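Local coordinates for protein TgTwinScan_2721 - E2 domain (Toxoplasma gondii, PDB 2F4Z) that probably acts as an E2 ubiquitin-conjugating enzyme, carrying activated ubiquitin as a thioester on a cysteine and passing it on toward target proteins, at residues S66-G71 and R76-I81; M111-K116 and P120-Q125; A156-T161 and K170-N175. All coordinates share one frame; numbering follows the deposited sequence.

How the contacts relate
The three contacts follow one another along a single ubiquitin-conjugating (UBC) domain. Contact 1 joins the first two strands of its antiparallel sheet. Contact 2 starts on the last strand of that sheet, and its centre is about 16 Å from that of contact 1. Contact 3 lies across the chain's centre from contact 1, with about 29 Å between their centres. Contacts 2 and 3 touch, through the HPN motif H119-P120-N121 that borders the active site in this family. N121 OD1 lies 2.8 Å from V159 N, a probable hydrogen bond, and P120 CG packs 3.5 Å from M172 SD. The bond to N121 OD1 would help fix the rotation of its amide.

Contact 1 (S66-G71 and R76-I81); sequences SAQIVG and RWRGFI
Q68 and R78 pair through two backbone hydrogen bonds in the beta hairpin that begins the antiparallel sheet of the UBC fold. R78 N gives the shorter one, 2.7 Å to Q68 O and nearly straight at 169°. Q68 N returns one of 2.9 Å to R78 O. S66 and F80 form the same kind of pair, with F80 N 2.8 Å from S66 O. Near the turn, V70 N bonds to R76 O at 2.8 Å. The side chain of V70 lies alongside that of R76, pointing the same way, with V70 CB 3.9 Å from R76 CG. The R76 guanidinium itself turns to a salt bridge with D97. A67 and G79 are a non-hydrogen-bonded pair. A67 CB approaches W77 CE3 obliquely at 3.6 Å, and both side chains also touch I44 of helix 33-46. The indole N-H of W77 bonds to I74 O in the turn. S66, Q68, R78 and F80 send their side chains to the other face of the sheet. There Q68 CG meets the F80 ring at its edge, the amide plane is turned 73° from the ring, and Q68 CD is 3.7 Å from F80 CE1. S66 OG, set between its backbone N and carbonyl carbon (chi1 67°), comes within 3.4 Å of F80 CD1.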
loop_
_atom_site.group_PDB
_atom_site.type_symbol
_atom_site.label_atom_id
_atom_site.label_comp_id
_atom_site.label_asym_id
_atom_site.label_seq_id
_atom_site.Cartn_x
_atom_site.Cartn_y
_atom_site.Cartn_z
ATOM N N SER A 66 1.053 -3.274 16.022
ATOM C CA SER A 66 2.094 -2.366 16.475
ATOM C C SER A 66 3.454 -3.030 16.355
ATOM O O SER A 66 3.530 -4.191 15.981
ATOM C CB SER A 66 1.863 -1.880 17.933
ATOM O OG SER A 66 1.996 -2.957 18.883
ATOM N N ALA A 67 4.506 -2.295 16.727
ATOM C CA ALA A 67 5.876 -2.707 16.437
ATOM C C ALA A 67 6.845 -1.997 17.382
ATOM O O ALA A 67 6.571 -0.887 17.879
ATOM C CB ALA A 67 6.218 -2.451 14.948
ATOM N N GLN A 68 7.965 -2.650 17.635
ATOM C CA GLN A 68 9.031 -2.068 18.394
ATOM C C GLN A 68 10.299 -2.519 17.785
ATOM O O GLN A 68 10.377 -3.670 17.334
ATOM C CB GLN A 68 9.061 -2.641 19.800
ATOM C CG GLN A 68 7.878 -2.255 20.564
ATOM C CD GLN A 68 7.773 -3.002 21.859
ATOM O OE1 GLN A 68 8.491 -3.994 22.119
ATOM N NE2 GLN A 68 6.863 -2.535 22.688
ATOM N N ILE A 69 11.319 -1.671 17.865
ATOM C CA ILE A 69 12.628 -2.134 17.536
ATOM C C ILE A 69 13.171 -2.964 18.674
ATOM O O ILE A 69 12.651 -2.912 19.783
ATOM C CB ILE A 69 13.631 -1.048 16.963
ATOM C CG1 ILE A 69 14.545 -0.517 18.029
ATOM C CG2 ILE A 69 12.927 0.027 16.081
ATOM C CD1 ILE A 69 15.490 0.486 17.474
ATOM N N VAL A 70 14.174 -3.778 18.348
ATOM C CA VAL A 70 14.744 -4.759 19.229
ATOM C C VAL A 70 16.234 -4.529 19.416
ATOM O O VAL A 70 16.987 -4.425 18.449
ATOM C CB VAL A 70 14.497 -6.173 18.669
ATOM C CG1 VAL A 70 15.348 -7.230 19.428
ATOM C CG2 VAL A 70 13.010 -6.492 18.734
ATOM N N GLY A 71 16.665 -4.404 20.665
ATOM C CA GLY A 71 18.114 -4.378 21.004
ATOM C C GLY A 71 18.831 -3.131 20.510
ATOM O O GLY A 71 20.053 -3.190 20.222
ATOM N N ARG A 76 15.908 -4.774 13.231
ATOM C CA ARG A 76 15.325 -5.910 13.925
ATOM C C ARG A 76 14.131 -5.418 14.737
ATOM O O ARG A 76 14.265 -4.545 15.615
ATOM C CB ARG A 76 16.393 -6.604 14.791
ATOM C CG ARG A 76 15.888 -7.903 15.431
ATOM C CD ARG A 76 15.549 -8.959 14.336
ATOM N NE ARG A 76 15.283 -10.268 14.910
ATOM C CZ ARG A 76 16.200 -11.211 15.090
ATOM N NH1 ARG A 76 15.830 -12.369 15.624
ATOM N NH2 ARG A 76 17.471 -11.008 14.749
ATOM N N TRP A 77 12.946 -5.880 14.382
ATOM C CA TRP A 77 11.730 -5.403 15.051
ATOM C C TRP A 77 10.939 -6.574 15.590
ATOM O O TRP A 77 11.093 -7.742 15.165
ATOM C CB TRP A 77 10.774 -4.676 14.079
ATOM C CG TRP A 77 11.150 -3.331 13.466
ATOM C CD1 TRP A 77 12.396 -2.761 13.374
ATOM C CD2 TRP A 77 10.258 -2.450 12.778
ATOM N NE1 TRP A 77 12.330 -1.572 12.681
ATOM C CE2 TRP A 77 11.026 -1.353 12.307
ATOM C CE3 TRP A 77 8.879 -2.478 12.517
ATOM C CZ2 TRP A 77 10.458 -0.289 11.568
ATOM C CZ3 TRP A 77 8.310 -1.411 11.794
ATOM C CH2 TRP A 77 9.100 -0.326 11.343
ATOM N N ARG A 78 10.031 -6.237 16.474
ATOM C CA ARG A 78 9.027 -7.139 16.980
ATOM C C ARG A 78 7.683 -6.557 16.532
ATOM O O ARG A 78 7.496 -5.336 16.651
ATOM C CB ARG A 78 9.117 -7.106 18.483
ATOM C CG ARG A 78 8.618 -8.275 19.155
ATOM C CD ARG A 78 8.760 -7.999 20.674
ATOM N NE ARG A 78 10.155 -8.013 21.131
ATOM C CZ ARG A 78 10.852 -9.132 21.333
ATOM N NH1 ARG A 78 10.274 -10.327 21.092
ATOM N NH2 ARG A 78 12.114 -9.065 21.769
ATOM N N GLY A 79 6.829 -7.387 15.911
ATOM C CA GLY A 79 5.492 -6.984 15.491
ATOM C C GLY A 79 4.477 -7.577 16.469
ATOM O O GLY A 79 4.748 -8.598 17.087
ATOM N N PHE A 80 3.342 -6.890 16.635
ATOM C CA PHE A 80 2.265 -7.298 17.541
ATOM C C PHE A 80 1.009 -7.186 16.769
ATOM O O PHE A 80 0.793 -6.185 16.104
ATOM C CB PHE A 80 2.162 -6.383 18.778
ATOM C CG PHE A 80 3.419 -6.382 19.569
ATOM C CD1 PHE A 80 4.337 -5.341 19.453
ATOM C CD2 PHE A 80 3.757 -7.496 20.319
ATOM C CE1 PHE A 80 5.515 -5.409 20.141
ATOM C CE2 PHE A 80 4.938 -7.562 20.970
ATOM C CZ PHE A 80 5.802 -6.510 20.900
ATOM N N ILE A 81 0.170 -8.205 16.867
ATOM C CA ILE A 81 -1.064 -8.284 16.085
ATOM C C ILE A 81 -2.132 -8.835 17.004
ATOM O O ILE A 81 -1.879 -9.774 17.750
ATOM C CB ILE A 81 -0.821 -9.220 14.832
ATOM C CG1 ILE A 81 0.095 -8.499 13.837
ATOM C CG2 ILE A 81 -2.110 -9.599 14.109
ATOM C CD1 ILE A 81 0.553 -9.410 12.662
#

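Contact 2 (M111-K116 and P120-Q125); sequences MKFVTK and PNISSQ. With GOL (glycerol), chain C.
F113 closes the last strand of the UBC sheet, and its ring meets I122, the residue straight after the HPN motif H119-P120-N121. The contact is a CH-pi one. I122 CD1 sits over one face of the ring, 3.9 Å from the centroid and 25° off the normal. It is offset toward the rim, so its closest ring atom is F113 CE1 at 3.6 Å. The second branch, I122 CG2, reaches F113 CD1 at 3.9 Å. With I122 CG1 beside its own backbone N (chi1 -44°), both branches reach the ring. The two side chains cross at about a right angle. F94, L96 and I151 also touch F113, and L155 and I129 touch I122, so this pair belongs to the core between sheet and helix 144-156. Nearer the surface, the K116 chain bends and lays CD 3.5 Å from S124 O. A glycerol, probably from the crystallisation liquor, lies between the segments, and its O2 gives a hydrogen bond of 2.8 Å to Q125 O. W186 of helix 176-190 touches both K116 and S124. Packing of the HPN loop on the last strand of the sheet, F113 against I122, belongs to the UBC fold.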
loop_
_atom_site.group_PDB
_atom_site.type_symbol
_atom_site.label_atom_id
_atom_site.label_comp_id
_atom_site.label_asym_id
_atom_site.label_seq_id
_atom_site.Cartn_x
_atom_site.Cartn_y
_atom_site.Cartn_z
ATOM N N MET A 111 9.339 -12.142 8.177
ATOM C CA MET A 111 8.468 -12.164 9.343
ATOM C C MET A 111 8.124 -13.586 9.662
ATOM O O MET A 111 7.962 -14.419 8.752
ATOM C CB MET A 111 7.209 -11.357 9.056
ATOM C CG MET A 111 7.508 -9.879 8.773
ATOM S SD MET A 111 5.968 -8.997 8.866
ATOM C CE MET A 111 6.417 -7.312 8.477
ATOM N N LYS A 112 8.074 -13.891 10.947
ATOM C CA LYS A 112 7.551 -15.196 11.423
ATOM C C LYS A 112 6.888 -14.997 12.781
ATOM O O LYS A 112 7.217 -14.045 13.477
ATOM C CB LYS A 112 8.666 -16.231 11.557
ATOM C CG LYS A 112 9.719 -15.849 12.564
ATOM C CD LYS A 112 10.760 -16.905 12.650
ATOM C CE LYS A 112 11.921 -16.345 13.486
ATOM N NZ LYS A 112 12.884 -17.396 13.922
ATOM N N PHE A 113 5.931 -15.867 13.135
ATOM C CA PHE A 113 5.341 -15.819 14.461
ATOM C C PHE A 113 6.331 -16.294 15.500
ATOM O O PHE A 113 7.048 -17.307 15.303
ATOM C CB PHE A 113 4.039 -16.619 14.524
ATOM C CG PHE A 113 2.835 -15.868 13.944
ATOM C CD1 PHE A 113 2.723 -15.639 12.566
ATOM C CD2 PHE A 113 1.807 -15.439 14.781
ATOM C CE1 PHE A 113 1.592 -14.924 12.056
ATOM C CE2 PHE A 113 0.701 -14.789 14.306
ATOM C CZ PHE A 113 0.567 -14.541 12.921
ATOM N N VAL A 114 6.433 -15.532 16.577
ATOM C CA VAL A 114 7.118 -16.022 17.795
ATOM C C VAL A 114 6.072 -16.745 18.663
ATOM O O VAL A 114 6.317 -17.871 19.068
ATOM C CB VAL A 114 7.776 -14.860 18.555
ATOM C CG1 VAL A 114 8.236 -15.295 19.972
ATOM C CG2 VAL A 114 8.912 -14.298 17.691
ATOM N N THR A 115 4.910 -16.120 18.906
ATOM C CA THR A 115 3.782 -16.751 19.626
ATOM C C THR A 115 3.298 -18.026 18.885
ATOM O O THR A 115 3.042 -17.977 17.667
ATOM C CB THR A 115 2.592 -15.816 19.679
ATOM O OG1 THR A 115 2.972 -14.541 20.235
ATOM C CG2 THR A 115 1.419 -16.433 20.476
ATOM N N LYS A 116 3.203 -19.164 19.597
ATOM C CA LYS A 116 2.585 -20.399 19.038
ATOM C C LYS A 116 1.155 -20.153 18.585
ATOM O O LYS A 116 0.311 -19.555 19.297
ATOM C CB LYS A 116 2.651 -21.578 20.053
ATOM C CG LYS A 116 4.031 -22.198 20.322
ATOM C CD LYS A 116 4.616 -22.770 18.988
ATOM C CE LYS A 116 5.773 -23.804 19.120
ATOM N NZ LYS A 116 7.033 -23.325 19.837
ATOM N N PRO A 120 -3.611 -23.061 9.359
ATOM C CA PRO A 120 -3.050 -23.847 8.240
ATOM C C PRO A 120 -1.906 -23.144 7.500
ATOM O O PRO A 120 -0.973 -23.796 7.029
ATOM C CB PRO A 120 -4.256 -24.042 7.305
ATOM C CG PRO A 120 -5.250 -22.911 7.674
ATOM C CD PRO A 120 -5.040 -22.707 9.154
ATOM N N ASN A 121 -1.929 -21.816 7.504
ATOM C CA ASN A 121 -0.924 -20.963 6.816
ATOM C C ASN A 121 0.280 -20.450 7.641
ATOM O O ASN A 121 1.109 -19.642 7.178
ATOM C CB ASN A 121 -1.719 -19.857 6.104
ATOM C CG ASN A 121 -2.870 -20.454 5.248
ATOM O OD1 ASN A 121 -4.038 -20.147 5.449
ATOM N ND2 ASN A 121 -2.506 -21.340 4.282
ATOM N N ILE A 122 0.426 -21.006 8.851
ATOM C CA ILE A 122 1.541 -20.724 9.727
ATOM C C ILE A 122 2.051 -22.022 10.286
ATOM O O ILE A 122 1.256 -22.855 10.757
ATOM C CB ILE A 122 1.107 -19.795 10.941
ATOM C CG1 ILE A 122 0.210 -18.646 10.451
ATOM C CG2 ILE A 122 2.371 -19.424 11.816
ATOM C CD1 ILE A 122 -0.532 -17.784 11.543
ATOM N N SER A 123 3.353 -22.222 10.241
ATOM C CA SER A 123 3.930 -23.424 10.806
ATOM C C SER A 123 3.712 -23.488 12.344
ATOM O O SER A 123 4.063 -22.529 13.080
ATOM C CB SER A 123 5.390 -23.477 10.462
ATOM O OG SER A 123 6.006 -24.554 11.123
ATOM N N SER A 124 3.097 -24.599 12.806
ATOM C CA SER A 124 2.760 -24.791 14.252
ATOM C C SER A 124 4.009 -25.020 15.031
ATOM O O SER A 124 4.028 -24.822 16.245
ATOM C CB SER A 124 1.801 -25.961 14.497
ATOM O OG SER A 124 2.382 -27.159 14.012
ATOM N N GLN A 125 5.075 -25.380 14.324
ATOM C CA GLN A 125 6.336 -25.715 14.948
ATOM C C GLN A 125 7.333 -24.575 15.002
ATOM O O GLN A 125 7.982 -24.389 16.037
ATOM C CB GLN A 125 6.950 -26.908 14.200
ATOM C CG GLN A 125 6.073 -28.154 14.213
ATOM C CD GLN A 125 6.768 -29.360 13.566
ATOM O OE1 GLN A 125 7.799 -29.859 14.075
ATOM N NE2 GLN A 125 6.217 -29.831 12.430
HETATM C C1 GOL C . 8.529 -20.553 17.196
HETATM O O1 GOL C . 8.975 -20.271 18.516
HETATM C C2 GOL C . 7.027 -20.810 17.279
HETATM O O2 GOL C . 6.681 -22.043 16.709
HETATM C C3 GOL C . 6.228 -19.697 16.619
HETATM O O3 GOL C . 4.979 -20.086 16.077
#

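Contact 3 (A156-T161 and K170-N175)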
loop_
_atom_site.group_PDB
_atom_site.type_symbol
_atom_site.label_atom_id
_atom_site.label_comp_id
_atom_site.label_asym_id
_atom_site.label_seq_id
_atom_site.Cartn_x
_atom_site.Cartn_y
_atom_site.Cartn_z
ATOM N N ALA A 156 -7.925 -14.047 9.754
ATOM C CA ALA A 156 -9.376 -14.029 9.539
ATOM C C ALA A 156 -9.841 -14.881 8.334
ATOM O O ALA A 156 -11.029 -15.115 8.161
ATOM C CB ALA A 156 -9.876 -12.622 9.445
ATOM N N ASP A 157 -8.906 -15.364 7.521
ATOM C CA ASP A 157 -9.275 -16.149 6.368
ATOM C C ASP A 157 -8.311 -17.294 6.106
ATOM O O ASP A 157 -7.541 -17.257 5.163
ATOM C CB ASP A 157 -9.542 -15.240 5.157
ATOM C CG ASP A 157 -11.014 -14.765 5.097
ATOM O OD1 ASP A 157 -11.358 -13.618 5.559
ATOM O OD2 ASP A 157 -11.854 -15.576 4.632
ATOM N N PRO A 158 -8.354 -18.330 6.971
ATOM C CA PRO A 158 -7.550 -19.535 6.840
ATOM C C PRO A 158 -7.818 -20.306 5.540
ATOM O O PRO A 158 -8.982 -20.470 5.134
ATOM C CB PRO A 158 -7.986 -20.377 8.043
ATOM C CG PRO A 158 -8.507 -19.401 9.004
ATOM C CD PRO A 158 -9.194 -18.379 8.183
ATOM N N VAL A 159 -6.738 -20.767 4.915
ATOM C CA VAL A 159 -6.766 -21.460 3.630
ATOM C C VAL A 159 -6.113 -22.840 3.741
ATOM O O VAL A 159 -4.882 -22.971 3.724
ATOM C CB VAL A 159 -6.100 -20.594 2.527
ATOM C CG1 VAL A 159 -5.443 -21.458 1.461
ATOM C CG2 VAL A 159 -7.110 -19.625 1.917
ATOM N N PRO A 160 -6.940 -23.883 3.900
ATOM C CA PRO A 160 -6.463 -25.278 3.957
ATOM C C PRO A 160 -5.694 -25.640 2.721
ATOM O O PRO A 160 -4.642 -26.302 2.801
ATOM C CB PRO A 160 -7.756 -26.096 3.973
ATOM C CG PRO A 160 -8.815 -25.159 4.452
ATOM C CD PRO A 160 -8.400 -23.767 4.086
ATOM N N THR A 161 -6.250 -25.167 1.596
ATOM C CA THR A 161 -5.860 -25.492 0.205
ATOM C C THR A 161 -4.367 -25.332 -0.078
ATOM O O THR A 161 -3.783 -26.118 -0.840
ATOM C CB THR A 161 -6.579 -24.559 -0.792
ATOM O OG1 THR A 161 -5.784 -23.376 -0.950
ATOM C CG2 THR A 161 -8.014 -24.174 -0.317
ATOM N N LYS A 170 -4.454 -30.865 7.408
ATOM C CA LYS A 170 -5.136 -32.171 7.492
ATOM C C LYS A 170 -6.336 -32.157 8.444
ATOM O O LYS A 170 -7.444 -32.609 8.083
ATOM C CB LYS A 170 -4.165 -33.255 7.912
ATOM C CG LYS A 170 -4.716 -34.660 7.673
ATOM C CD LYS A 170 -3.581 -35.642 7.397
ATOM C CE LYS A 170 -3.000 -36.237 8.668
ATOM N NZ LYS A 170 -3.712 -37.495 9.064
ATOM N N MET A 171 -6.124 -31.616 9.655
ATOM C CA MET A 171 -7.193 -31.519 10.652
ATOM C C MET A 171 -8.352 -30.646 10.214
ATOM O O MET A 171 -9.474 -30.811 10.647
ATOM C CB MET A 171 -6.652 -30.978 12.002
ATOM C CG MET A 171 -7.773 -30.524 12.929
ATOM S SD MET A 171 -7.254 -29.944 14.538
ATOM C CE MET A 171 -6.049 -31.187 14.976
ATOM N N MET A 172 -8.073 -29.659 9.389
ATOM C CA MET A 172 -9.072 -28.646 9.096
ATOM C C MET A 172 -10.058 -29.212 8.059
ATOM O O MET A 172 -11.190 -28.718 7.889
ATOM C CB MET A 172 -8.362 -27.425 8.545
ATOM C CG MET A 172 -9.073 -26.149 8.765
ATOM S SD MET A 172 -8.122 -24.845 7.942
ATOM C CE MET A 172 -9.436 -23.647 8.009
ATOM N N ILE A 173 -9.576 -30.245 7.367
ATOM C CA ILE A 173 -10.322 -30.962 6.321
ATOM C C ILE A 173 -11.175 -32.076 7.008
ATOM O O ILE A 173 -12.413 -32.011 7.027
ATOM C CB ILE A 173 -9.317 -31.498 5.214
ATOM C CG1 ILE A 173 -8.574 -30.322 4.530
ATOM C CG2 ILE A 173 -10.003 -32.397 4.188
ATOM C CD1 ILE A 173 -7.237 -30.719 3.805
ATOM N N GLU A 174 -10.494 -33.050 7.605
ATOM C CA GLU A 174 -11.099 -34.101 8.423
ATOM C C GLU A 174 -12.101 -33.607 9.504
ATOM O O GLU A 174 -13.227 -34.157 9.673
ATOM C CB GLU A 174 -9.970 -34.873 9.106
ATOM C CG GLU A 174 -8.894 -35.487 8.161
ATOM C CD GLU A 174 -7.858 -36.258 8.964
ATOM O OE1 GLU A 174 -8.006 -36.249 10.209
ATOM O OE2 GLU A 174 -6.911 -36.869 8.394
ATOM N N ASN A 175 -11.716 -32.565 10.244
ATOM C CA ASN A 175 -12.480 -32.197 11.406
ATOM C C ASN A 175 -12.271 -30.733 11.683
ATOM O O ASN A 175 -11.421 -30.340 12.515
ATOM C CB ASN A 175 -12.089 -33.079 12.623
ATOM C CG ASN A 175 -12.988 -32.863 13.835
ATOM O OD1 ASN A 175 -13.707 -31.885 13.921
ATOM N ND2 ASN A 175 -12.924 -33.783 14.799
#
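M172 of helix 166-174 reaches out to two prolines of the segment 156-161, P158 and P160. Its side chain leaves the helix with CG anti to the backbone N (chi1 -153°). It then runs extended to the end, with chi2 at -176° and chi3 at 165°. This straight course carries the sulfur and the methyl across to the loop. M172 and P160 cross at about a right angle. M172 SD lies 3.6 Å from P160 CG, and P160 CD is a little farther from the sulfur at 4.0 Å. The terminal methyl goes on past P160 to P158. There M172 CE meets P158 CB at 3.6 Å, while keeping 3.9 Å to P160 CG. The methionine end is therefore touched by both rings.

The two prolines point toward the helix, and V159 between them points away. This alternation lets a short irregular segment offer two apolar rings to one side chain. I173 adds a looser contact beside it. Its end bends nearer the loop, and CG1 stands 4.3 Å from P160 CB. The contact is apolar packing near the surface.

The surroundings place it in the domain. P158 also packs on H119 and P120, and M172 on P120 and on F179 of helix 176-190. P120 thus meets both sides of the contact and sets it beside the HPN loop. The neighbouring M171 turns to helix 176-190 as well, and N175 caps that helix with its OD1 bonded to L178 N. The contact packs the chain leaving helix 144-156 against helix 166-174, an arrangement that belongs to the helical C-terminal part of the UBC fold.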